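Local coordinates for N2b-titin isoform (Homo sapiens, PDB 1YA5), which forms, through its two N-terminal immunoglobulin domains, a complex with telethonin that probably anchors the end of the giant muscle filament titin at the sarcomeric Z-disc, at residues A5-Q10 with H28-P33; V16-S21 with K98-P103; T22-A27 with K64-A69; Q108-M113 with S187-L192; R122-V127 with L158-I163. All coordinates share one frame; numbering follows the deposited sequence.

Overall arrangement
Two immunoglobulin domains of the I-set joined end to end divide the five contacts between them. Contacts 1 and 3 share strand 23-32, which meets strand 4-8 at one end and strand 62-67 at the other; their centres lie 20 Å apart. Contact 2 sits 16 Å from contact 3, centre to centre, where the first domain runs into the linker, and it also holds a sulfate ion. In the second domain, contacts 4 and 5 lie 10 Å apart between centres and touch through L110 and V125, whereas contacts 1 and 4 are separated by 66 Å. Telethonin reaches contacts 1, 2 and 4, but not the inner-strand pairings of contacts 3 and 5.

Contact 1: A5-Q10 with H28-P33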
# COMPACT_ATOMS: atom_id res chain seq x y z
N ALA A 5 4.74 -0.03 -35.68
CA ALA A 5 5.08 -1.08 -34.74
C ALA A 5 4.24 -1.00 -33.48
O ALA A 5 3.73 0.05 -33.11
CB ALA A 5 6.56 -1.03 -34.40
N PRO A 6 4.09 -2.15 -32.80
CA PRO A 6 3.32 -2.19 -31.59
C PRO A 6 4.02 -1.37 -30.52
O PRO A 6 5.23 -1.48 -30.36
CB PRO A 6 3.37 -3.67 -31.20
CG PRO A 6 3.75 -4.38 -32.43
CD PRO A 6 4.66 -3.47 -33.13
N THR A 7 3.27 -0.57 -29.79
CA THR A 7 3.88 0.12 -28.69
C THR A 7 2.93 0.30 -27.51
O THR A 7 1.77 0.64 -27.70
CB THR A 7 4.46 1.45 -29.14
OG1 THR A 7 5.08 2.07 -28.02
CG2 THR A 7 3.36 2.38 -29.69
N PHE A 8 3.40 0.06 -26.30
CA PHE A 8 2.50 0.28 -25.17
C PHE A 8 2.32 1.77 -24.92
O PHE A 8 3.24 2.45 -24.50
CB PHE A 8 2.96 -0.46 -23.92
CG PHE A 8 3.07 -1.97 -24.11
CD1 PHE A 8 4.29 -2.56 -24.41
CD2 PHE A 8 1.97 -2.79 -23.98
CE1 PHE A 8 4.41 -3.94 -24.57
CE2 PHE A 8 2.08 -4.18 -24.14
CZ PHE A 8 3.31 -4.75 -24.44
N THR A 9 1.13 2.29 -25.20
CA THR A 9 0.83 3.64 -24.79
C THR A 9 0.57 3.70 -23.29
O THR A 9 0.87 4.67 -22.63
CB THR A 9 -0.32 4.24 -25.61
OG1 THR A 9 -1.51 3.50 -25.39
CG2 THR A 9 0.01 4.12 -27.07
N GLN A 10 0.02 2.64 -22.74
CA GLN A 10 0.13 2.46 -21.30
C GLN A 10 0.47 1.04 -20.92
O GLN A 10 -0.32 0.13 -21.13
CB GLN A 10 -1.15 2.87 -20.62
CG GLN A 10 -1.50 1.96 -19.48
CD GLN A 10 -2.23 2.69 -18.38
OE1 GLN A 10 -2.84 2.07 -17.52
NE2 GLN A 10 -2.19 4.02 -18.42
N HIS A 28 -2.64 -0.71 -22.72
CA HIS A 28 -3.05 -0.16 -24.00
C HIS A 28 -1.89 -0.25 -24.99
O HIS A 28 -0.77 0.16 -24.68
CB HIS A 28 -3.53 1.28 -23.83
CG HIS A 28 -4.60 1.66 -24.80
ND1 HIS A 28 -5.94 1.63 -24.49
CD2 HIS A 28 -4.53 2.09 -26.09
CE1 HIS A 28 -6.65 2.04 -25.53
NE2 HIS A 28 -5.81 2.32 -26.51
N ILE A 29 -2.18 -0.81 -26.16
CA ILE A 29 -1.19 -1.06 -27.20
C ILE A 29 -1.69 -0.44 -28.48
O ILE A 29 -2.88 -0.50 -28.77
CB ILE A 29 -1.10 -2.55 -27.48
CG1 ILE A 29 -0.75 -3.31 -26.21
CG2 ILE A 29 -0.09 -2.81 -28.55
CD1 ILE A 29 -0.97 -4.80 -26.32
N SER A 30 -0.81 0.17 -29.25
CA SER A 30 -1.21 0.63 -30.57
C SER A 30 -0.25 0.07 -31.59
O SER A 30 0.84 -0.36 -31.25
CB SER A 30 -1.26 2.14 -30.63
OG SER A 30 -0.06 2.68 -30.13
N GLY A 31 -0.68 0.05 -32.85
CA GLY A 31 0.21 -0.35 -33.92
C GLY A 31 -0.54 -0.94 -35.08
O GLY A 31 -1.65 -1.43 -34.91
N PHE A 32 0.07 -0.90 -36.26
CA PHE A 32 -0.63 -1.25 -37.48
C PHE A 32 0.25 -2.14 -38.34
O PHE A 32 1.42 -1.83 -38.59
CB PHE A 32 -1.01 0.02 -38.23
CG PHE A 32 -2.24 -0.13 -39.08
CD1 PHE A 32 -3.49 0.17 -38.57
CD2 PHE A 32 -2.14 -0.54 -40.40
CE1 PHE A 32 -4.64 0.05 -39.35
CE2 PHE A 32 -3.28 -0.66 -41.20
CZ PHE A 32 -4.53 -0.36 -40.67
N PRO A 33 -0.30 -3.27 -38.78
CA PRO A 33 -1.65 -3.72 -38.44
C PRO A 33 -1.78 -4.01 -36.93
O PRO A 33 -0.78 -4.28 -36.27
CB PRO A 33 -1.80 -5.02 -39.23
CG PRO A 33 -0.72 -5.00 -40.26
CD PRO A 33 0.40 -4.22 -39.67
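The F8 ring is met obliquely by I29, whose CG1 lies 3.6 Å from F8 CD2, and F8 CE2 also touches I29 CD1; the two side chains run side by side in the same direction. The second flat group, the H28 imidazole, is likewise approached at a slant, by the T9 hydroxyl, with T9 OG1 3.4 Å from H28 CD2. With T9 chi1 at 63°, OG1 sits between its own backbone N and carbonyl carbon, close to H28 CB and CD2, while CG2 swings to within 3.4 Å of S30 OG. Between the strands the backbone pairs antiparallel: T7 N donates to S30 O at 2.8 Å and S30 N returns a bond to T7 O. A classic beta bulge then sets T9 and Q10 both against H28, at the place where the first strand of this immunoglobulin domain turns a corner. H28 O consequently receives Q10 N at 3.2 Å together with a weak bond from T9 N, and H28 N donates back to Q10 O. F8 and I29 both face inward onto L80, whereas T7 OG1, on the other face, is hydrogen-bonded to E12 of the telethonin chain.

Contact 2: V16-S21 with K98-P103. With SO4 (sulfate ion), chain D.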
# COMPACT_ATOMS: atom_id res chain seq x y z
N VAL A 16 -1.30 -6.06 -6.45
CA VAL A 16 -1.29 -6.71 -5.16
C VAL A 16 -2.74 -6.94 -4.82
O VAL A 16 -3.53 -5.99 -4.77
CB VAL A 16 -0.67 -5.82 -4.10
CG1 VAL A 16 -1.40 -5.99 -2.79
CG2 VAL A 16 0.80 -6.15 -3.93
N VAL A 17 -3.11 -8.19 -4.59
CA VAL A 17 -4.49 -8.51 -4.34
C VAL A 17 -4.62 -9.45 -3.15
O VAL A 17 -3.70 -10.20 -2.83
CB VAL A 17 -5.09 -9.18 -5.56
CG1 VAL A 17 -4.67 -10.64 -5.62
CG2 VAL A 17 -6.61 -9.02 -5.58
N LEU A 18 -5.77 -9.40 -2.49
CA LEU A 18 -6.07 -10.34 -1.43
C LEU A 18 -6.65 -11.66 -1.97
O LEU A 18 -7.52 -11.68 -2.84
CB LEU A 18 -7.01 -9.71 -0.40
CG LEU A 18 -6.42 -8.60 0.48
CD1 LEU A 18 -7.51 -8.12 1.38
CD2 LEU A 18 -5.22 -9.06 1.34
N GLU A 19 -6.15 -12.77 -1.41
CA GLU A 19 -6.61 -14.11 -1.80
C GLU A 19 -8.13 -14.19 -1.92
O GLU A 19 -8.85 -13.75 -1.03
CB GLU A 19 -6.11 -15.14 -0.79
CG GLU A 19 -6.42 -16.57 -1.19
CD GLU A 19 -5.30 -17.53 -0.81
OE1 GLU A 19 -4.72 -17.34 0.29
OE2 GLU A 19 -5.00 -18.46 -1.62
N GLY A 20 -8.61 -14.75 -3.01
CA GLY A 20 -10.03 -14.86 -3.24
C GLY A 20 -10.62 -13.68 -3.97
O GLY A 20 -11.80 -13.68 -4.30
N SER A 21 -9.79 -12.67 -4.25
CA SER A 21 -10.21 -11.47 -4.99
C SER A 21 -9.92 -11.51 -6.49
O SER A 21 -9.13 -12.34 -6.96
CB SER A 21 -9.57 -10.22 -4.37
OG SER A 21 -10.30 -9.78 -3.23
N LYS A 98 -2.03 -12.02 -1.51
CA LYS A 98 -1.85 -11.85 -0.09
C LYS A 98 -3.00 -12.50 0.67
O LYS A 98 -4.14 -12.53 0.20
CB LYS A 98 -1.81 -10.35 0.21
CG LYS A 98 -0.43 -9.76 0.19
CD LYS A 98 0.26 -10.16 1.49
CE LYS A 98 1.71 -10.49 1.28
NZ LYS A 98 2.38 -10.14 2.56
N ALA A 99 -2.68 -13.00 1.87
CA ALA A 99 -3.68 -13.64 2.72
C ALA A 99 -4.50 -12.59 3.43
O ALA A 99 -3.95 -11.57 3.86
CB ALA A 99 -2.99 -14.48 3.73
N GLU A 100 -5.81 -12.83 3.54
CA GLU A 100 -6.64 -11.97 4.37
C GLU A 100 -6.30 -12.38 5.78
O GLU A 100 -6.42 -13.56 6.13
CB GLU A 100 -8.15 -12.14 4.12
CG GLU A 100 -8.66 -11.47 2.85
CD GLU A 100 -9.86 -10.52 3.08
OE1 GLU A 100 -10.83 -10.53 2.26
OE2 GLU A 100 -9.81 -9.75 4.08
N THR A 101 -5.85 -11.42 6.57
CA THR A 101 -5.60 -11.64 7.98
C THR A 101 -6.52 -10.68 8.67
O THR A 101 -7.15 -9.85 8.03
CB THR A 101 -4.15 -11.34 8.35
OG1 THR A 101 -3.77 -10.08 7.80
CG2 THR A 101 -3.21 -12.35 7.72
N ALA A 102 -6.63 -10.85 9.98
CA ALA A 102 -7.34 -9.92 10.84
C ALA A 102 -6.79 -10.15 12.23
O ALA A 102 -6.69 -11.29 12.69
CB ALA A 102 -8.83 -10.17 10.82
N PRO A 103 -6.37 -9.07 12.89
CA PRO A 103 -5.89 -9.17 14.27
C PRO A 103 -6.99 -9.60 15.23
O PRO A 103 -8.16 -9.37 14.96
CB PRO A 103 -5.43 -7.74 14.56
CG PRO A 103 -6.22 -6.91 13.64
CD PRO A 103 -6.29 -7.70 12.37
S SO4 D . 0.83 -13.72 3.09
O1 SO4 D . 1.80 -12.87 2.42
O2 SO4 D . -0.26 -14.08 2.20
O3 SO4 D . 1.53 -14.93 3.49
O4 SO4 D . 0.29 -13.05 4.26
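L18 reaches across to K98, A99 and E100, and its CB and two methyls divide between the E100 side chain and the backbone of K98 and A99. Its CB lies 4.0 Å from E100 CG. Beyond it, chi1 of -70° sets CG anti to the carbonyl carbon, and the two methyls part: L18 CD1 rests on the E100 side chain, 3.8 Å from E100 CD, while L18 CD2 settles against the backbone, 3.8 Å from A99 O, and also touches K98 CB. The L18 and E100 side chains cross at about a right angle, the leucine meeting the aliphatic stem and carboxylate carbon of the glutamate. The backbones form a short parallel pairing, in which K98 N donates to V17 O and E19 N to K98 O, the latter at 2.6 Å. In this immunoglobulin sandwich it joins edge strand 15-18 to the last strand, 87-98, just as the chain leaves for the second domain. A type II turn from L18 to S21, closed by S21 N on L18 O, then carries the chain away. The sulfate, probably from the crystallisation liquor, accepts a bond from A99 N to its O2 at 2.7 Å. The E19 carboxylate is turned elsewhere, to the backbone N of K72, and L74 of the telethonin chain packs on both L18 and K98.

Contact 3: T22-A27 with K64-A69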
# COMPACT_ATOMS: atom_id res chain seq x y z
N THR A 22 -10.56 -10.61 -7.24
CA THR A 22 -10.26 -10.42 -8.66
C THR A 22 -8.97 -9.65 -8.90
O THR A 22 -8.77 -8.57 -8.35
CB THR A 22 -11.36 -9.65 -9.40
OG1 THR A 22 -12.58 -10.41 -9.45
CG2 THR A 22 -10.91 -9.42 -10.82
N ALA A 23 -8.12 -10.18 -9.78
CA ALA A 23 -6.90 -9.50 -10.20
C ALA A 23 -7.04 -9.11 -11.65
O ALA A 23 -7.39 -9.93 -12.49
CB ALA A 23 -5.72 -10.41 -10.04
N THR A 24 -6.79 -7.84 -11.95
CA THR A 24 -6.92 -7.33 -13.29
C THR A 24 -5.60 -6.76 -13.79
O THR A 24 -5.02 -5.87 -13.19
CB THR A 24 -7.97 -6.23 -13.34
OG1 THR A 24 -9.15 -6.69 -12.66
CG2 THR A 24 -8.33 -5.88 -14.79
N PHE A 25 -5.11 -7.30 -14.90
CA PHE A 25 -3.96 -6.74 -15.56
C PHE A 25 -4.50 -6.16 -16.83
O PHE A 25 -5.15 -6.86 -17.60
CB PHE A 25 -2.99 -7.84 -15.91
CG PHE A 25 -2.03 -8.16 -14.81
CD1 PHE A 25 -2.08 -9.37 -14.16
CD2 PHE A 25 -1.05 -7.26 -14.45
CE1 PHE A 25 -1.17 -9.68 -13.17
CE2 PHE A 25 -0.13 -7.57 -13.45
CZ PHE A 25 -0.19 -8.78 -12.82
N GLU A 26 -4.26 -4.88 -17.06
CA GLU A 26 -4.64 -4.33 -18.35
C GLU A 26 -3.58 -3.38 -18.91
O GLU A 26 -2.71 -2.90 -18.17
CB GLU A 26 -6.01 -3.69 -18.27
CG GLU A 26 -5.95 -2.23 -17.89
CD GLU A 26 -7.21 -1.73 -17.20
OE1 GLU A 26 -8.27 -2.38 -17.36
OE2 GLU A 26 -7.11 -0.69 -16.51
N ALA A 27 -3.63 -3.16 -20.22
CA ALA A 27 -2.63 -2.36 -20.95
C ALA A 27 -3.25 -1.78 -22.21
O ALA A 27 -4.24 -2.29 -22.72
CB ALA A 27 -1.42 -3.20 -21.31
N LYS A 64 -6.20 -6.99 -21.59
CA LYS A 64 -6.81 -7.12 -20.29
C LYS A 64 -6.80 -8.58 -19.97
O LYS A 64 -7.19 -9.41 -20.78
CB LYS A 64 -8.23 -6.59 -20.35
CG LYS A 64 -8.90 -6.28 -19.03
CD LYS A 64 -10.38 -6.05 -19.33
CE LYS A 64 -11.12 -5.44 -18.16
NZ LYS A 64 -12.48 -5.01 -18.61
N LEU A 65 -6.32 -8.88 -18.78
CA LEU A 65 -6.35 -10.21 -18.27
C LEU A 65 -6.89 -10.06 -16.86
O LEU A 65 -6.38 -9.25 -16.09
CB LEU A 65 -4.95 -10.78 -18.29
CG LEU A 65 -4.78 -12.19 -17.74
CD1 LEU A 65 -3.50 -12.81 -18.25
CD2 LEU A 65 -4.78 -12.13 -16.23
N THR A 66 -7.94 -10.81 -16.55
CA THR A 66 -8.56 -10.83 -15.21
C THR A 66 -8.63 -12.24 -14.64
O THR A 66 -9.19 -13.15 -15.27
CB THR A 66 -10.02 -10.34 -15.24
OG1 THR A 66 -10.12 -9.18 -16.08
CG2 THR A 66 -10.49 -10.00 -13.84
N ILE A 67 -8.06 -12.43 -13.46
CA ILE A 67 -8.29 -13.65 -12.69
C ILE A 67 -9.42 -13.46 -11.69
O ILE A 67 -9.29 -12.70 -10.73
CB ILE A 67 -7.01 -14.10 -11.97
CG1 ILE A 67 -5.90 -14.36 -12.99
CG2 ILE A 67 -7.28 -15.35 -11.14
CD1 ILE A 67 -4.60 -13.67 -12.66
N PRO A 68 -10.55 -14.14 -11.92
CA PRO A 68 -11.71 -14.05 -11.03
C PRO A 68 -11.46 -14.19 -9.52
O PRO A 68 -11.86 -13.29 -8.77
CB PRO A 68 -12.62 -15.15 -11.55
CG PRO A 68 -12.32 -15.16 -13.02
CD PRO A 68 -10.83 -14.99 -13.10
N ALA A 69 -10.81 -15.26 -9.06
CA ALA A 69 -10.64 -15.42 -7.62
C ALA A 69 -9.24 -15.89 -7.30
O ALA A 69 -8.99 -17.06 -7.08
CB ALA A 69 -11.69 -16.39 -7.05
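T22 and P68 are joined by a hydroxyl bond that the threonine torsion sets up: chi1 of -66° places OG1 anti to the carbonyl carbon, and from there T22 OG1 donates to P68 O at 3.0 Å. T24 and T66 adopt the same rotation, and their side chains lie side by side, pointing the same way, with T24 OG1 3.8 Å from T66 CG2. The backbones form an antiparallel pair of neighbouring strands in one sheet of the immunoglobulin sandwich, 23-27 against 64-67 at 176° between directions. Residues alternate across it. A23, F25, L65 and I67 turn into the core, where the edge of the F25 ring, near its plane, meets L65 CD2; beyond the two strands the ring stacks with Y78 and both F25 and L65 reach W39. T24, E26, K64 and T66 occupy the other face. There the extended K64 chain lies with its CG 4.0 Å from E26 CB, but the charged ends do not touch: E26 OE1 and K64 NZ stay 5.1 Å apart. F25 and L65 are bound through their backbones in both directions: F25 N to L65 O and L65 N to F25 O are both 2.6 Å.

Contact 4: Q108-M113 with S187-L192; sequences QRLQSM and STAELL
L110 and S187 open a parallel approach of two chains whose end-to-end directions differ by only 6°, although regular strand pairing is reached at M113 with L191 alone: M113 N donates to E190 O at 3.0 Å, and L192 N to M113 O. Upstream, side chains replace backbone bonds. S187 OG, anti to its own N (chi1 166°), turns to L110 N and accepts a weak bond. L110 CB then lies 3.9 Å from A189 CB, which nestles against the peptide between Q111 and S112. The S112 hydroxyl stands beside the opposite backbone and comes very close to E190 N, at a distance too short to be taken literally; it also makes a weak bond to R47 O of the telethonin chain. At the far end the M113 and L191 side chains cross at a slant, M113 CG coming within 3.4 Å of L191 CD1. L110 continues inward to L123, V125 and Y174, part of the core of this immunoglobulin domain, where the 108-113 segment crosses from one sheet toward the other. Telethonin lies against the outer side: its chain pairs with S187 and T188 as an antiparallel strand that carries the sheet across the interface, and its E42 makes a salt bridge with R109. Serine hydroxyls probably stand in for some of the backbone pairing here, only weakly at L110, while L110 CB and A189 CB pack together.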
# COMPACT_ATOMS: atom_id res chain seq x y z
N GLN A 108 -16.80 -10.06 22.53
CA GLN A 108 -17.29 -10.02 23.89
C GLN A 108 -16.09 -10.04 24.81
O GLN A 108 -15.30 -10.97 24.80
CB GLN A 108 -18.19 -11.24 24.15
CG GLN A 108 -18.63 -11.47 25.60
CD GLN A 108 -19.79 -12.47 25.72
OE1 GLN A 108 -19.61 -13.58 26.22
NE2 GLN A 108 -20.98 -12.06 25.26
N ARG A 109 -15.93 -9.00 25.62
CA ARG A 109 -14.84 -8.99 26.57
C ARG A 109 -15.32 -9.56 27.90
O ARG A 109 -16.52 -9.50 28.21
CB ARG A 109 -14.25 -7.58 26.70
CG ARG A 109 -14.90 -6.60 25.73
CD ARG A 109 -13.89 -5.81 24.91
NE ARG A 109 -13.62 -4.52 25.52
CZ ARG A 109 -13.35 -3.40 24.84
NH1 ARG A 109 -13.33 -3.40 23.52
NH2 ARG A 109 -13.11 -2.29 25.50
N LEU A 110 -14.38 -10.14 28.64
CA LEU A 110 -14.62 -10.69 29.97
C LEU A 110 -15.34 -9.64 30.80
O LEU A 110 -15.08 -8.45 30.65
CB LEU A 110 -13.27 -10.96 30.63
CG LEU A 110 -12.98 -12.23 31.41
CD1 LEU A 110 -13.36 -13.45 30.62
CD2 LEU A 110 -11.48 -12.28 31.72
N GLN A 111 -16.24 -10.05 31.68
CA GLN A 111 -16.92 -9.10 32.54
C GLN A 111 -16.69 -9.39 34.01
O GLN A 111 -16.51 -10.55 34.41
CB GLN A 111 -18.41 -9.00 32.20
CG GLN A 111 -18.65 -8.37 30.83
CD GLN A 111 -20.12 -8.13 30.54
OE1 GLN A 111 -20.97 -9.01 30.76
NE2 GLN A 111 -20.44 -6.94 30.02
N SER A 112 -16.66 -8.33 34.80
CA SER A 112 -16.41 -8.44 36.22
C SER A 112 -17.67 -8.86 36.96
O SER A 112 -18.77 -8.42 36.64
CB SER A 112 -15.89 -7.12 36.77
OG SER A 112 -14.56 -7.28 37.22
N MET A 113 -17.49 -9.73 37.95
CA MET A 113 -18.63 -10.21 38.71
C MET A 113 -18.26 -10.63 40.14
O MET A 113 -17.11 -11.00 40.41
CB MET A 113 -19.28 -11.38 37.97
CG MET A 113 -18.58 -12.70 38.19
SD MET A 113 -18.97 -13.86 36.88
CE MET A 113 -18.23 -13.01 35.50
N SER A 187 -8.06 -9.22 27.32
CA SER A 187 -9.15 -8.67 28.14
C SER A 187 -9.08 -9.12 29.60
O SER A 187 -8.94 -10.31 29.89
CB SER A 187 -10.51 -9.05 27.56
OG SER A 187 -11.53 -8.81 28.51
N THR A 188 -9.18 -8.17 30.52
CA THR A 188 -9.15 -8.49 31.94
C THR A 188 -10.35 -7.95 32.68
O THR A 188 -10.88 -6.90 32.34
CB THR A 188 -7.89 -7.94 32.63
OG1 THR A 188 -8.13 -6.59 33.01
CG2 THR A 188 -6.72 -7.94 31.69
N ALA A 189 -10.76 -8.69 33.71
CA ALA A 189 -11.91 -8.35 34.55
C ALA A 189 -11.74 -9.00 35.90
O ALA A 189 -11.00 -9.96 36.03
CB ALA A 189 -13.20 -8.83 33.92
N GLU A 190 -12.43 -8.48 36.90
CA GLU A 190 -12.24 -8.93 38.28
C GLU A 190 -13.33 -9.92 38.72
O GLU A 190 -14.52 -9.74 38.44
CB GLU A 190 -12.16 -7.74 39.23
CG GLU A 190 -10.92 -7.75 40.12
CD GLU A 190 -10.03 -6.51 39.94
OE1 GLU A 190 -10.16 -5.53 40.73
OE2 GLU A 190 -9.19 -6.52 39.00
N LEU A 191 -12.90 -11.00 39.36
CA LEU A 191 -13.84 -11.94 39.96
C LEU A 191 -13.66 -12.03 41.47
O LEU A 191 -12.57 -12.33 41.98
CB LEU A 191 -13.70 -13.33 39.35
CG LEU A 191 -14.52 -14.36 40.13
CD1 LEU A 191 -16.01 -14.17 39.84
CD2 LEU A 191 -14.08 -15.77 39.81
N LEU A 192 -14.75 -11.78 42.18
CA LEU A 192 -14.77 -11.92 43.62
C LEU A 192 -15.82 -12.93 44.01
O LEU A 192 -17.01 -12.71 43.80
CB LEU A 192 -15.07 -10.56 44.26
CG LEU A 192 -15.53 -10.53 45.71
CD1 LEU A 192 -14.45 -11.07 46.65
CD2 LEU A 192 -15.90 -9.10 46.08

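Contact 5: R122-V127 with L158-I163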
# COMPACT_ATOMS: atom_id res chain seq x y z
N ARG A 122 -19.12 -19.26 35.02
CA ARG A 122 -18.69 -19.20 33.62
C ARG A 122 -18.13 -17.83 33.25
O ARG A 122 -18.86 -16.84 33.23
CB ARG A 122 -19.86 -19.53 32.68
CG ARG A 122 -20.32 -20.98 32.71
CD ARG A 122 -20.98 -21.39 31.39
NE ARG A 122 -22.43 -21.57 31.48
CZ ARG A 122 -23.03 -22.44 32.30
NH1 ARG A 122 -22.30 -23.19 33.11
NH2 ARG A 122 -24.36 -22.55 32.30
N LEU A 123 -16.83 -17.76 32.95
CA LEU A 123 -16.25 -16.51 32.47
C LEU A 123 -16.01 -16.60 30.98
O LEU A 123 -15.13 -17.34 30.55
CB LEU A 123 -14.93 -16.19 33.17
CG LEU A 123 -14.79 -16.55 34.65
CD1 LEU A 123 -14.50 -18.01 34.69
CD2 LEU A 123 -13.67 -15.78 35.33
N GLN A 124 -16.77 -15.85 30.19
CA GLN A 124 -16.70 -16.00 28.75
C GLN A 124 -16.34 -14.77 27.94
O GLN A 124 -16.53 -13.63 28.35
CB GLN A 124 -17.99 -16.58 28.24
CG GLN A 124 -18.72 -17.33 29.28
CD GLN A 124 -19.98 -17.90 28.72
OE1 GLN A 124 -20.96 -17.18 28.50
NE2 GLN A 124 -19.98 -19.21 28.45
N VAL A 125 -15.84 -15.04 26.74
CA VAL A 125 -15.39 -14.02 25.82
C VAL A 125 -15.70 -14.53 24.43
O VAL A 125 -15.75 -15.75 24.22
CB VAL A 125 -13.89 -13.83 25.93
CG1 VAL A 125 -13.52 -13.62 27.36
CG2 VAL A 125 -13.17 -15.03 25.38
N ARG A 126 -15.91 -13.62 23.49
CA ARG A 126 -16.01 -14.00 22.09
C ARG A 126 -14.93 -13.31 21.30
O ARG A 126 -14.87 -12.08 21.26
CB ARG A 126 -17.38 -13.62 21.53
CG ARG A 126 -18.50 -14.47 22.04
CD ARG A 126 -19.85 -13.85 21.74
NE ARG A 126 -20.89 -14.87 21.60
CZ ARG A 126 -20.99 -15.69 20.55
NH1 ARG A 126 -20.12 -15.62 19.55
NH2 ARG A 126 -21.97 -16.59 20.49
N VAL A 127 -14.09 -14.12 20.64
CA VAL A 127 -12.87 -13.65 19.97
C VAL A 127 -12.82 -14.00 18.48
O VAL A 127 -13.09 -15.13 18.09
CB VAL A 127 -11.65 -14.27 20.64
CG1 VAL A 127 -10.35 -13.67 20.10
CG2 VAL A 127 -11.74 -14.07 22.11
N LEU A 158 -16.84 -18.55 20.71
CA LEU A 158 -17.11 -18.34 22.12
C LEU A 158 -16.21 -19.22 22.97
O LEU A 158 -16.20 -20.44 22.85
CB LEU A 158 -18.58 -18.60 22.42
CG LEU A 158 -19.18 -18.38 23.81
CD1 LEU A 158 -18.84 -17.02 24.39
CD2 LEU A 158 -20.69 -18.57 23.74
N TYR A 159 -15.42 -18.59 23.83
CA TYR A 159 -14.58 -19.32 24.75
C TYR A 159 -15.05 -19.08 26.19
O TYR A 159 -15.24 -17.94 26.61
CB TYR A 159 -13.13 -18.87 24.61
CG TYR A 159 -12.55 -19.03 23.22
CD1 TYR A 159 -12.95 -18.20 22.18
CD2 TYR A 159 -11.58 -20.00 22.95
CE1 TYR A 159 -12.42 -18.33 20.92
CE2 TYR A 159 -11.04 -20.14 21.68
CZ TYR A 159 -11.47 -19.30 20.68
OH TYR A 159 -10.94 -19.42 19.42
N SER A 160 -15.23 -20.16 26.94
CA SER A 160 -15.64 -20.05 28.32
C SER A 160 -14.64 -20.75 29.21
O SER A 160 -14.09 -21.77 28.84
CB SER A 160 -17.01 -20.69 28.51
OG SER A 160 -17.91 -20.21 27.52
N LEU A 161 -14.39 -20.18 30.38
CA LEU A 161 -13.80 -20.98 31.45
C LEU A 161 -14.89 -21.24 32.46
O LEU A 161 -15.59 -20.32 32.89
CB LEU A 161 -12.63 -20.25 32.08
CG LEU A 161 -12.12 -20.81 33.40
CD1 LEU A 161 -11.45 -22.12 33.17
CD2 LEU A 161 -11.15 -19.82 34.03
N LEU A 162 -15.07 -22.51 32.81
CA LEU A 162 -16.10 -22.91 33.75
C LEU A 162 -15.48 -23.41 35.03
O LEU A 162 -14.91 -24.50 35.06
CB LEU A 162 -17.00 -24.00 33.18
CG LEU A 162 -18.03 -24.61 34.13
CD1 LEU A 162 -18.85 -23.53 34.77
CD2 LEU A 162 -18.93 -25.60 33.43
N ILE A 163 -15.60 -22.60 36.07
CA ILE A 163 -15.21 -22.99 37.41
C ILE A 163 -16.39 -23.68 38.03
O ILE A 163 -17.38 -23.03 38.40
CB ILE A 163 -14.89 -21.76 38.28
CG1 ILE A 163 -14.31 -20.62 37.44
CG2 ILE A 163 -13.95 -22.16 39.40
CD1 ILE A 163 -13.56 -19.58 38.28
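R126 and L158 cross at a slant, and the guanidinium lays one face over the leucine, with L158 CB 4.2 Å above its plane and over its centre. L158 CD1 meets the stem of the arginine, 3.5 Å from R126 CG, and the R126 guanidinium also forms a salt bridge with D157. R122 treats L162 differently: the two side chains run alongside each other in the same direction, and L162 CD1 comes at the edge of the guanidinium, near its plane. Between these arginines Q124 reaches toward S160, its extended chain bringing NE2 up to S160 OG, at a distance too short to be reliable. On the opposite face, L123 CD1 touches both L161 CD2, 3.9 Å away, and I163 CG1, crossing I163 at a slant. V125 crosses Y159 likewise, V125 CG2 being 3.9 Å from Y159 CB, while V127 CB approaches the tyrosine ring obliquely. Paired backbone bonds hold the antiparallel strands, L123 with L161 and V125 with Y159, Y159 N donating to V125 O at 2.9 Å. In this immunoglobulin sheet, strand 121-130 lies between 102-106 and 158-163, strand 150-155 flanks the far side, and the buried face packs on Y174 and V176 of strand 172-180 and F137 of strand 134-139.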